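PDB 1TTZ: conserved hypothetical protein from Xanthomonas campestris, which is of unknown function but belongs to a glutaredoxin-like family of the thioredoxin clan, consistent with a role in thiol-disulfide exchange. Local coordinates for residues T4-D9 with V32-D37; D15-A20 with W61-P66; A22-G27 with P66-W71. All coordinates share one frame; numbering follows the deposited sequence.

Contact 1: residues T4-D9 with V32-D37; sequences TLYQRD and VFIDDD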
loop_
_atom_site.group_PDB
_atom_site.type_symbol
_atom_site.label_atom_id
_atom_site.label_comp_id
_atom_site.label_asym_id
_atom_site.label_seq_id
_atom_site.Cartn_x
_atom_site.Cartn_y
_atom_site.Cartn_z
ATOM N N THR A 4 5.331 3.469 1.403
ATOM C CA THR A 4 4.825 3.095 2.712
ATOM C C THR A 4 3.585 2.263 2.435
ATOM O O THR A 4 2.653 2.731 1.780
ATOM C CB THR A 4 4.403 4.321 3.559
ATOM O OG1 THR A 4 5.495 5.237 3.665
ATOM C CG2 THR A 4 3.982 3.882 4.951
ATOM N N LEU A 5 3.579 1.024 2.905
ATOM C CA LEU A 5 2.421 0.170 2.710
ATOM C C LEU A 5 1.651 0.046 4.014
ATOM O O LEU A 5 2.104 -0.609 4.954
ATOM C CB LEU A 5 2.831 -1.232 2.237
ATOM C CG LEU A 5 1.644 -2.212 2.150
ATOM C CD1 LEU A 5 0.750 -1.824 0.971
ATOM C CD2 LEU A 5 2.135 -3.650 1.983
ATOM N N TYR A 6 0.497 0.696 4.084
ATOM C CA TYR A 6 -0.315 0.593 5.274
ATOM C C TYR A 6 -1.121 -0.694 5.140
ATOM O O TYR A 6 -1.807 -0.914 4.138
ATOM C CB TYR A 6 -1.249 1.803 5.411
ATOM C CG TYR A 6 -0.512 3.082 5.715
ATOM C CD1 TYR A 6 -0.194 3.987 4.704
ATOM C CD2 TYR A 6 -0.097 3.373 7.014
ATOM C CE1 TYR A 6 0.524 5.161 4.982
ATOM C CE2 TYR A 6 0.617 4.541 7.301
ATOM C CZ TYR A 6 0.922 5.427 6.282
ATOM O OH TYR A 6 1.608 6.585 6.563
ATOM N N GLN A 7 -1.006 -1.559 6.137
ATOM C CA GLN A 7 -1.740 -2.812 6.131
ATOM C C GLN A 7 -2.097 -3.233 7.546
ATOM O O GLN A 7 -1.726 -2.571 8.514
ATOM C CB GLN A 7 -0.926 -3.916 5.442
ATOM C CG GLN A 7 0.412 -4.264 6.082
ATOM C CD GLN A 7 1.130 -5.397 5.355
ATOM O OE1 GLN A 7 0.571 -6.475 5.155
ATOM N NE2 GLN A 7 2.376 -5.154 4.959
ATOM N N ARG A 8 -2.849 -4.318 7.662
ATOM C CA ARG A 8 -3.229 -4.830 8.969
ATOM C C ARG A 8 -2.816 -6.290 8.993
ATOM O O ARG A 8 -2.661 -6.909 7.938
ATOM C CB ARG A 8 -4.745 -4.706 9.196
ATOM C CG ARG A 8 -5.573 -5.602 8.288
ATOM C CD ARG A 8 -6.996 -5.824 8.792
ATOM N NE ARG A 8 -7.846 -4.640 8.700
ATOM C CZ ARG A 8 -7.962 -3.718 9.650
ATOM N NH1 ARG A 8 -7.276 -3.838 10.781
ATOM N NH2 ARG A 8 -8.773 -2.680 9.471
ATOM N N ASP A 9 -2.629 -6.839 10.187
ATOM C CA ASP A 9 -2.238 -8.239 10.319
ATOM C C ASP A 9 -3.380 -9.175 9.944
ATOM O O ASP A 9 -4.553 -8.830 10.092
ATOM C CB ASP A 9 -1.786 -8.540 11.750
ATOM C CG ASP A 9 -0.412 -7.980 12.056
ATOM O OD1 ASP A 9 0.548 -8.364 11.355
ATOM O OD2 ASP A 9 -0.292 -7.159 12.994
ATOM N N VAL A 32 3.626 -0.425 7.549
ATOM C CA VAL A 32 3.187 0.218 8.773
ATOM C C VAL A 32 1.861 -0.462 9.073
ATOM O O VAL A 32 0.914 -0.347 8.301
ATOM C CB VAL A 32 2.962 1.736 8.595
ATOM C CG1 VAL A 32 2.336 2.322 9.860
ATOM C CG2 VAL A 32 4.274 2.428 8.322
ATOM N N PHE A 33 1.815 -1.207 10.171
ATOM C CA PHE A 33 0.607 -1.914 10.579
ATOM C C PHE A 33 -0.273 -1.025 11.438
ATOM O O PHE A 33 0.158 -0.527 12.472
ATOM C CB PHE A 33 0.998 -3.182 11.321
ATOM C CG PHE A 33 1.642 -4.197 10.440
ATOM C CD1 PHE A 33 0.862 -5.079 9.701
ATOM C CD2 PHE A 33 3.031 -4.234 10.295
ATOM C CE1 PHE A 33 1.451 -5.994 8.821
ATOM C CE2 PHE A 33 3.633 -5.146 9.415
ATOM C CZ PHE A 33 2.836 -6.025 8.676
ATOM N N ILE A 34 -1.515 -0.847 11.003
ATOM C CA ILE A 34 -2.477 0.021 11.675
ATOM C C ILE A 34 -3.153 -0.578 12.902
ATOM O O ILE A 34 -3.737 0.144 13.704
ATOM C CB ILE A 34 -3.590 0.438 10.689
ATOM C CG1 ILE A 34 -4.418 -0.791 10.304
ATOM C CG2 ILE A 34 -2.976 1.029 9.427
ATOM C CD1 ILE A 34 -5.671 -0.484 9.502
ATOM N N ASP A 35 -3.079 -1.895 13.028
ATOM C CA ASP A 35 -3.711 -2.616 14.124
ATOM C C ASP A 35 -3.764 -1.933 15.487
ATOM O O ASP A 35 -4.843 -1.741 16.043
ATOM C CB ASP A 35 -3.063 -3.992 14.249
ATOM C CG ASP A 35 -3.277 -4.838 13.012
ATOM O OD1 ASP A 35 -4.396 -5.364 12.834
ATOM O OD2 ASP A 35 -2.333 -4.964 12.206
ATOM N N ASP A 36 -2.616 -1.546 16.023
ATOM C CA ASP A 36 -2.607 -0.923 17.342
ATOM C C ASP A 36 -2.439 0.590 17.349
ATOM O O ASP A 36 -1.792 1.146 18.235
ATOM C CB ASP A 36 -1.525 -1.577 18.196
ATOM C CG ASP A 36 -1.738 -3.070 18.343
ATOM O OD1 ASP A 36 -2.781 -3.464 18.911
ATOM O OD2 ASP A 36 -0.871 -3.848 17.880
ATOM N N ASP A 37 -3.031 1.253 16.361
ATOM C CA ASP A 37 -2.958 2.702 16.256
ATOM C C ASP A 37 -4.345 3.205 15.887
ATOM O O ASP A 37 -4.766 3.115 14.736
ATOM C CB ASP A 37 -1.952 3.102 15.180
ATOM C CG ASP A 37 -1.664 4.586 15.177
ATOM O OD1 ASP A 37 -2.624 5.380 15.142
ATOM O OD2 ASP A 37 -0.472 4.959 15.201
#
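Asp-9 N donates to Asp-35 OD2 at 2.8 Å, using the syn lone pair of Asp-35 OD2 with an angle of 155° at the hydrogen. The same oxygen lies 3.1 Å from Asp-9 OD2, with the two carboxylates nearly parallel; such a pair of acceptors would probably raise the proton affinity of one of them. Arg-8 passes beside Asp-35: its NH1 makes only a long salt bridge of 3.9 Å to OD1, which lies at the guanidinium edge, while NH2 bonds to Gly-45 O, its strongest partner, and NH1 forms a salt bridge with Glu-41. Ile-34 CD1 meets one guanidinium face.

Further back the chains run parallel, with a ladder from Val-32 N to Leu-5 O (3.0 Å), Gln-7 N to Val-32 O (3.1 Å) and Ile-34 N to Gln-7 O (3.0 Å). On one face of the sheet, Gln-7 and Phe-33 lie alongside each other and point the same way. With CG between its backbone N and carbonyl carbon (chi1 61°) and the chain extended beyond, Gln-7 sets its CG 3.4 Å from Phe-33 CE1 and turns its amide 26° from the ring. Asp-9 OD1 also approaches this ring, its carboxylate almost parallel to it. On the other face, Val-32 CG1 comes within 3.8 Å of Tyr-6 CE2, and Thr-4 CG2 covers a ring face of Tyr-6 near its rim while touching Val-32 CG2.

Strands 3-7 and 29-33, adjacent and parallel with helix 12-23 between them in sequence, form the beta-alpha-beta unit that opens a thioredoxin-type fold.

Contact 2: residues D15-A20 with W61-P66; sequences DQAVEA and WPFDAP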
loop_
_atom_site.group_PDB
_atom_site.type_symbol
_atom_site.label_atom_id
_atom_site.label_comp_id
_atom_site.label_asym_id
_atom_site.label_seq_id
_atom_site.Cartn_x
_atom_site.Cartn_y
_atom_site.Cartn_z
ATOM N N ASP A 15 -1.654 -9.251 1.897
ATOM C CA ASP A 15 -0.618 -10.146 1.403
ATOM C C ASP A 15 -0.518 -10.004 -0.104
ATOM O O ASP A 15 0.565 -10.100 -0.667
ATOM C CB ASP A 15 -0.934 -11.602 1.735
ATOM C CG ASP A 15 -1.060 -11.846 3.218
ATOM O OD1 ASP A 15 -0.389 -11.140 4.004
ATOM O OD2 ASP A 15 -1.828 -12.752 3.591
ATOM N N GLN A 16 -1.658 -9.777 -0.752
ATOM C CA GLN A 16 -1.684 -9.615 -2.203
ATOM C C GLN A 16 -1.005 -8.318 -2.630
ATOM O O GLN A 16 -0.396 -8.253 -3.696
ATOM C CB GLN A 16 -3.118 -9.619 -2.726
ATOM C CG GLN A 16 -3.857 -10.933 -2.574
ATOM C CD GLN A 16 -5.266 -10.860 -3.148
ATOM O OE1 GLN A 16 -5.480 -11.093 -4.338
ATOM N NE2 GLN A 16 -6.226 -10.510 -2.306
ATOM N N ALA A 17 -1.123 -7.280 -1.802
ATOM C CA ALA A 17 -0.490 -6.002 -2.113
ATOM C C ALA A 17 1.019 -6.231 -2.092
ATOM O O ALA A 17 1.751 -5.723 -2.935
ATOM C CB ALA A 17 -0.875 -4.952 -1.084
ATOM N N VAL A 18 1.477 -7.012 -1.124
ATOM C CA VAL A 18 2.895 -7.309 -1.016
ATOM C C VAL A 18 3.402 -7.951 -2.313
ATOM O O VAL A 18 4.482 -7.611 -2.797
ATOM C CB VAL A 18 3.168 -8.256 0.173
ATOM C CG1 VAL A 18 4.645 -8.651 0.207
ATOM C CG2 VAL A 18 2.777 -7.566 1.479
ATOM N N GLU A 19 2.618 -8.868 -2.879
ATOM C CA GLU A 19 3.009 -9.536 -4.116
ATOM C C GLU A 19 2.959 -8.569 -5.294
ATOM O O GLU A 19 3.766 -8.671 -6.222
ATOM C CB GLU A 19 2.100 -10.734 -4.397
ATOM C CG GLU A 19 2.037 -11.738 -3.258
ATOM C CD GLU A 19 1.551 -13.113 -3.695
ATOM O OE1 GLU A 19 0.565 -13.198 -4.458
ATOM O OE2 GLU A 19 2.155 -14.117 -3.262
ATOM N N ALA A 20 2.012 -7.635 -5.260
ATOM C CA ALA A 20 1.886 -6.652 -6.329
ATOM C C ALA A 20 3.146 -5.785 -6.350
ATOM O O ALA A 20 3.627 -5.403 -7.413
ATOM C CB ALA A 20 0.655 -5.787 -6.106
ATOM N N TRP A 61 -6.406 -0.204 -2.368
ATOM C CA TRP A 61 -6.724 -1.510 -2.916
ATOM C C TRP A 61 -8.118 -1.382 -3.540
ATOM O O TRP A 61 -8.945 -0.604 -3.062
ATOM C CB TRP A 61 -6.748 -2.548 -1.795
ATOM C CG TRP A 61 -6.989 -3.930 -2.301
ATOM C CD1 TRP A 61 -8.164 -4.619 -2.287
ATOM C CD2 TRP A 61 -6.028 -4.780 -2.930
ATOM N NE1 TRP A 61 -7.992 -5.855 -2.872
ATOM C CE2 TRP A 61 -6.687 -5.978 -3.275
ATOM C CE3 TRP A 61 -4.667 -4.645 -3.239
ATOM C CZ2 TRP A 61 -6.029 -7.038 -3.914
ATOM C CZ3 TRP A 61 -4.013 -5.700 -3.878
ATOM C CH2 TRP A 61 -4.694 -6.877 -4.206
ATOM N N PRO A 62 -8.404 -2.140 -4.612
ATOM C CA PRO A 62 -7.538 -3.104 -5.288
ATOM C C PRO A 62 -6.613 -2.510 -6.347
ATOM O O PRO A 62 -6.921 -1.497 -6.976
ATOM C CB PRO A 62 -8.539 -4.055 -5.919
ATOM C CG PRO A 62 -9.588 -3.098 -6.398
ATOM C CD PRO A 62 -9.764 -2.178 -5.191
ATOM N N PHE A 63 -5.475 -3.164 -6.527
ATOM C CA PHE A 63 -4.514 -2.785 -7.546
ATOM C C PHE A 63 -3.659 -3.978 -7.946
ATOM O O PHE A 63 -3.127 -4.687 -7.092
ATOM C CB PHE A 63 -3.616 -1.618 -7.098
ATOM C CG PHE A 63 -2.984 -1.785 -5.732
ATOM C CD1 PHE A 63 -3.487 -1.086 -4.634
ATOM C CD2 PHE A 63 -1.839 -2.568 -5.564
ATOM C CE1 PHE A 63 -2.856 -1.154 -3.386
ATOM C CE2 PHE A 63 -1.195 -2.647 -4.321
ATOM C CZ PHE A 63 -1.706 -1.935 -3.229
ATOM N N ASP A 64 -3.559 -4.218 -9.248
ATOM C CA ASP A 64 -2.734 -5.308 -9.753
ATOM C C ASP A 64 -1.394 -4.723 -10.197
ATOM O O ASP A 64 -1.192 -3.505 -10.124
ATOM C CB ASP A 64 -3.420 -6.017 -10.924
ATOM C CG ASP A 64 -3.862 -5.059 -12.012
ATOM O OD1 ASP A 64 -3.244 -3.980 -12.142
ATOM O OD2 ASP A 64 -4.821 -5.394 -12.743
ATOM N N ALA A 65 -0.488 -5.581 -10.659
ATOM C CA ALA A 65 0.834 -5.140 -11.092
ATOM C C ALA A 65 0.812 -3.979 -12.085
ATOM O O ALA A 65 1.533 -2.997 -11.909
ATOM C CB ALA A 65 1.607 -6.311 -11.681
ATOM N N PRO A 66 -0.005 -4.073 -13.148
ATOM C CA PRO A 66 -0.016 -2.953 -14.092
ATOM C C PRO A 66 -0.528 -1.620 -13.530
ATOM O O PRO A 66 -0.029 -0.555 -13.895
ATOM C CB PRO A 66 -0.869 -3.478 -15.252
ATOM C CG PRO A 66 -1.726 -4.525 -14.625
ATOM C CD PRO A 66 -0.782 -5.209 -13.671
#
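Ala-20 N bonds to Gln-16 O at 2.9 Å, a helical turn that spaces two residues along the face meeting the loop 61-64: Gln-16 touches Trp-61 and Ala-20 touches Phe-63. Gln-16 lays its CB 3.5 Å from Trp-61 CH2, then runs on extended beyond CG, crossing the indole at about a right angle with amide and ring planes 58° apart. Its NE2 passes 3.8 Å from Trp-61 CZ2 and makes a weak hydrogen bond to His-12 O. Trp-61 CZ3 comes to 3.9 Å from Ala-17 N.

In this thioredoxin-type fold the contact packs helix 12-23, at whose start Cys-11 and Cys-14 form a CxxC pattern as in thioredoxin-type proteins, against the segment linking strand 58-60 to helix 65-73. Pro-49, in the loop ahead of strand 50-52, touches both Ala-17 and Trp-61.

Two residues after Trp-61, Phe-63 takes up the packing. Its CG stands between the backbone N and the carbonyl carbon (chi1 49°), which turns a face of the ring to the indole's edge, with Trp-61 CE3 3.8 Å above the ring centre. From there the ring reaches the helix: CZ lies 3.8 Å from Ala-17 CB, and Ala-20 CB meets the ring edge at CE2, 4.1 Å away.

Contact 3: residues A22-G27 with P66-W71; sequences AQARAG and PRLRAW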
loop_
_atom_site.group_PDB
_atom_site.type_symbol
_atom_site.label_atom_id
_atom_site.label_comp_id
_atom_site.label_asym_id
_atom_site.label_seq_id
_atom_site.Cartn_x
_atom_site.Cartn_y
_atom_site.Cartn_z
ATOM N N ALA A 22 6.096 -6.713 -5.526
ATOM C CA ALA A 22 7.181 -7.524 -6.076
ATOM C C ALA A 22 7.056 -7.659 -7.586
ATOM O O ALA A 22 8.036 -7.496 -8.316
ATOM C CB ALA A 22 7.179 -8.915 -5.435
ATOM N N GLN A 23 5.847 -7.949 -8.057
ATOM C CA GLN A 23 5.623 -8.128 -9.487
ATOM C C GLN A 23 5.750 -6.847 -10.300
ATOM O O GLN A 23 6.237 -6.876 -11.428
ATOM C CB GLN A 23 4.263 -8.796 -9.732
ATOM C CG GLN A 23 4.209 -10.244 -9.216
ATOM C CD GLN A 23 2.992 -11.009 -9.710
ATOM O OE1 GLN A 23 1.857 -10.615 -9.463
ATOM N NE2 GLN A 23 3.229 -12.122 -10.404
ATOM N N ALA A 24 5.306 -5.729 -9.736
ATOM C CA ALA A 24 5.412 -4.448 -10.424
ATOM C C ALA A 24 6.841 -3.941 -10.262
ATOM O O ALA A 24 7.220 -2.918 -10.831
ATOM C CB ALA A 24 4.433 -3.444 -9.825
ATOM N N ARG A 25 7.629 -4.672 -9.480
ATOM C CA ARG A 25 9.014 -4.310 -9.216
ATOM C C ARG A 25 9.090 -2.894 -8.661
ATOM O O ARG A 25 9.915 -2.080 -9.085
ATOM C CB ARG A 25 9.861 -4.434 -10.489
ATOM C CG ARG A 25 9.999 -5.872 -10.989
ATOM C CD ARG A 25 10.725 -6.770 -9.982
ATOM N NE ARG A 25 12.146 -6.445 -9.852
ATOM C CZ ARG A 25 13.024 -7.155 -9.145
ATOM N NH1 ARG A 25 12.642 -8.244 -8.488
ATOM N NH2 ARG A 25 14.293 -6.776 -9.099
ATOM N N ALA A 26 8.196 -2.597 -7.726
ATOM C CA ALA A 26 8.195 -1.297 -7.093
ATOM C C ALA A 26 9.502 -1.343 -6.318
ATOM O O ALA A 26 9.993 -2.426 -5.999
ATOM C CB ALA A 26 7.013 -1.169 -6.152
ATOM N N GLY A 27 10.083 -0.194 -6.020
ATOM C CA GLY A 27 11.344 -0.225 -5.301
ATOM C C GLY A 27 11.230 -0.715 -3.870
ATOM O O GLY A 27 10.568 -1.711 -3.568
ATOM N N PRO A 66 -0.005 -4.073 -13.148
ATOM C CA PRO A 66 -0.016 -2.953 -14.092
ATOM C C PRO A 66 -0.528 -1.620 -13.530
ATOM O O PRO A 66 -0.029 -0.555 -13.895
ATOM C CB PRO A 66 -0.869 -3.478 -15.252
ATOM C CG PRO A 66 -1.726 -4.525 -14.625
ATOM C CD PRO A 66 -0.782 -5.209 -13.671
ATOM N N ARG A 67 -1.520 -1.670 -12.646
ATOM C CA ARG A 67 -2.057 -0.445 -12.071
ATOM C C ARG A 67 -1.024 0.167 -11.139
ATOM O O ARG A 67 -0.827 1.382 -11.108
ATOM C CB ARG A 67 -3.342 -0.727 -11.288
ATOM C CG ARG A 67 -4.035 0.549 -10.836
ATOM C CD ARG A 67 -5.201 0.294 -9.888
ATOM N NE ARG A 67 -5.861 1.558 -9.573
ATOM C CZ ARG A 67 -6.360 1.881 -8.384
ATOM N NH1 ARG A 67 -6.287 1.032 -7.367
ATOM N NH2 ARG A 67 -6.922 3.072 -8.209
ATOM N N LEU A 68 -0.360 -0.691 -10.378
ATOM C CA LEU A 68 0.656 -0.237 -9.450
ATOM C C LEU A 68 1.829 0.386 -10.200
ATOM O O LEU A 68 2.235 1.511 -9.913
ATOM C CB LEU A 68 1.125 -1.414 -8.587
ATOM C CG LEU A 68 2.322 -1.166 -7.668
ATOM C CD1 LEU A 68 2.123 0.129 -6.913
ATOM C CD2 LEU A 68 2.477 -2.345 -6.700
ATOM N N ARG A 69 2.372 -0.350 -11.164
ATOM C CA ARG A 69 3.494 0.140 -11.953
ATOM C C ARG A 69 3.138 1.452 -12.650
ATOM O O ARG A 69 3.967 2.358 -12.733
ATOM C CB ARG A 69 3.928 -0.932 -12.966
ATOM C CG ARG A 69 4.918 -0.470 -14.039
ATOM C CD ARG A 69 6.041 0.404 -13.486
ATOM N NE ARG A 69 6.817 -0.258 -12.448
ATOM C CZ ARG A 69 7.698 0.362 -11.667
ATOM N NH1 ARG A 69 7.919 1.666 -11.806
ATOM N NH2 ARG A 69 8.353 -0.322 -10.738
ATOM N N ALA A 70 1.904 1.565 -13.130
ATOM C CA ALA A 70 1.469 2.790 -13.798
ATOM C C ALA A 70 1.360 3.940 -12.791
ATOM O O ALA A 70 1.738 5.073 -13.081
ATOM C CB ALA A 70 0.118 2.568 -14.494
ATOM N N TRP A 71 0.836 3.646 -11.607
ATOM C CA TRP A 71 0.692 4.667 -10.581
ATOM C C TRP A 71 2.066 5.233 -10.250
ATOM O O TRP A 71 2.248 6.445 -10.174
ATOM C CB TRP A 71 0.051 4.065 -9.334
ATOM C CG TRP A 71 -0.047 5.013 -8.180
ATOM C CD1 TRP A 71 -0.874 6.092 -8.067
ATOM C CD2 TRP A 71 0.700 4.948 -6.962
ATOM N NE1 TRP A 71 -0.690 6.704 -6.848
ATOM C CE2 TRP A 71 0.274 6.018 -6.150
ATOM C CE3 TRP A 71 1.688 4.082 -6.475
ATOM C CZ2 TRP A 71 0.804 6.247 -4.873
ATOM C CZ3 TRP A 71 2.216 4.307 -5.203
ATOM C CH2 TRP A 71 1.770 5.382 -4.419
#
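The methyl of Ala-24 presses against the branch of Leu-68, with CB 3.8 Å from both Leu-68 CG and Leu-68 CD2. Leu-68 holds CG opposite its backbone N (chi1 173°), which directs the branch at that methyl; on the helix 12-23 side it also touches Ala-20 and Leu-21. Ala-24 CB has a second neighbour in Arg-69 CB at 4.1 Å.

Beyond this point Arg-69 is bent at chi2 and chi3, and the guanidinium swings back over the end of the helix. It meets Ala-24 O side-on with two nitrogens, NH2 at 2.8 Å and NE at 3.1 Å. The oxygen lies only 5° out of the guanidinium plane, and the NE bond falls in the carbonyl plane, whereas NH2 is tilted from it. Two donors on one acceptor, together with the salt bridge from NH1 to Asp-73, should restrict rotation of the guanidinium. Arg-25 O is also near, 2.9 Å from Arg-69 NH2.

Arg-25 leaves the helix with positive phi, and with two bonds back into the last turn this is a Schellman motif. Helix 12-23 thus ends in a standard C-terminal cap, and the carbonyl of Ala-24 within it is taken up by a side chain from helix 65-73.

In the fold
Helix 12-23 ties the three contacts together. It is the connection between the strands of contact 1; its middle turns supply one side of contact 2, and the chain leaving its C-terminal end one side of contact 3. Contacts 2 and 3 have centres about 8 Å apart, share Pro-66, and touch directly, with Ala-65 O 3.6 Å from Ala-24 CB. Contacts 1 and 2, about 16 Å apart between centres, meet where Leu-5 CD1 lies 4.1 Å from Ala-17 CB. Contacts 1 and 3 lie on opposite sides of the chain's centre and do not touch. Gln-7 of contact 1 touches Cys-14 of the CxxC pattern, the probable redox site, while contact 3 belongs to the far end of the same helix.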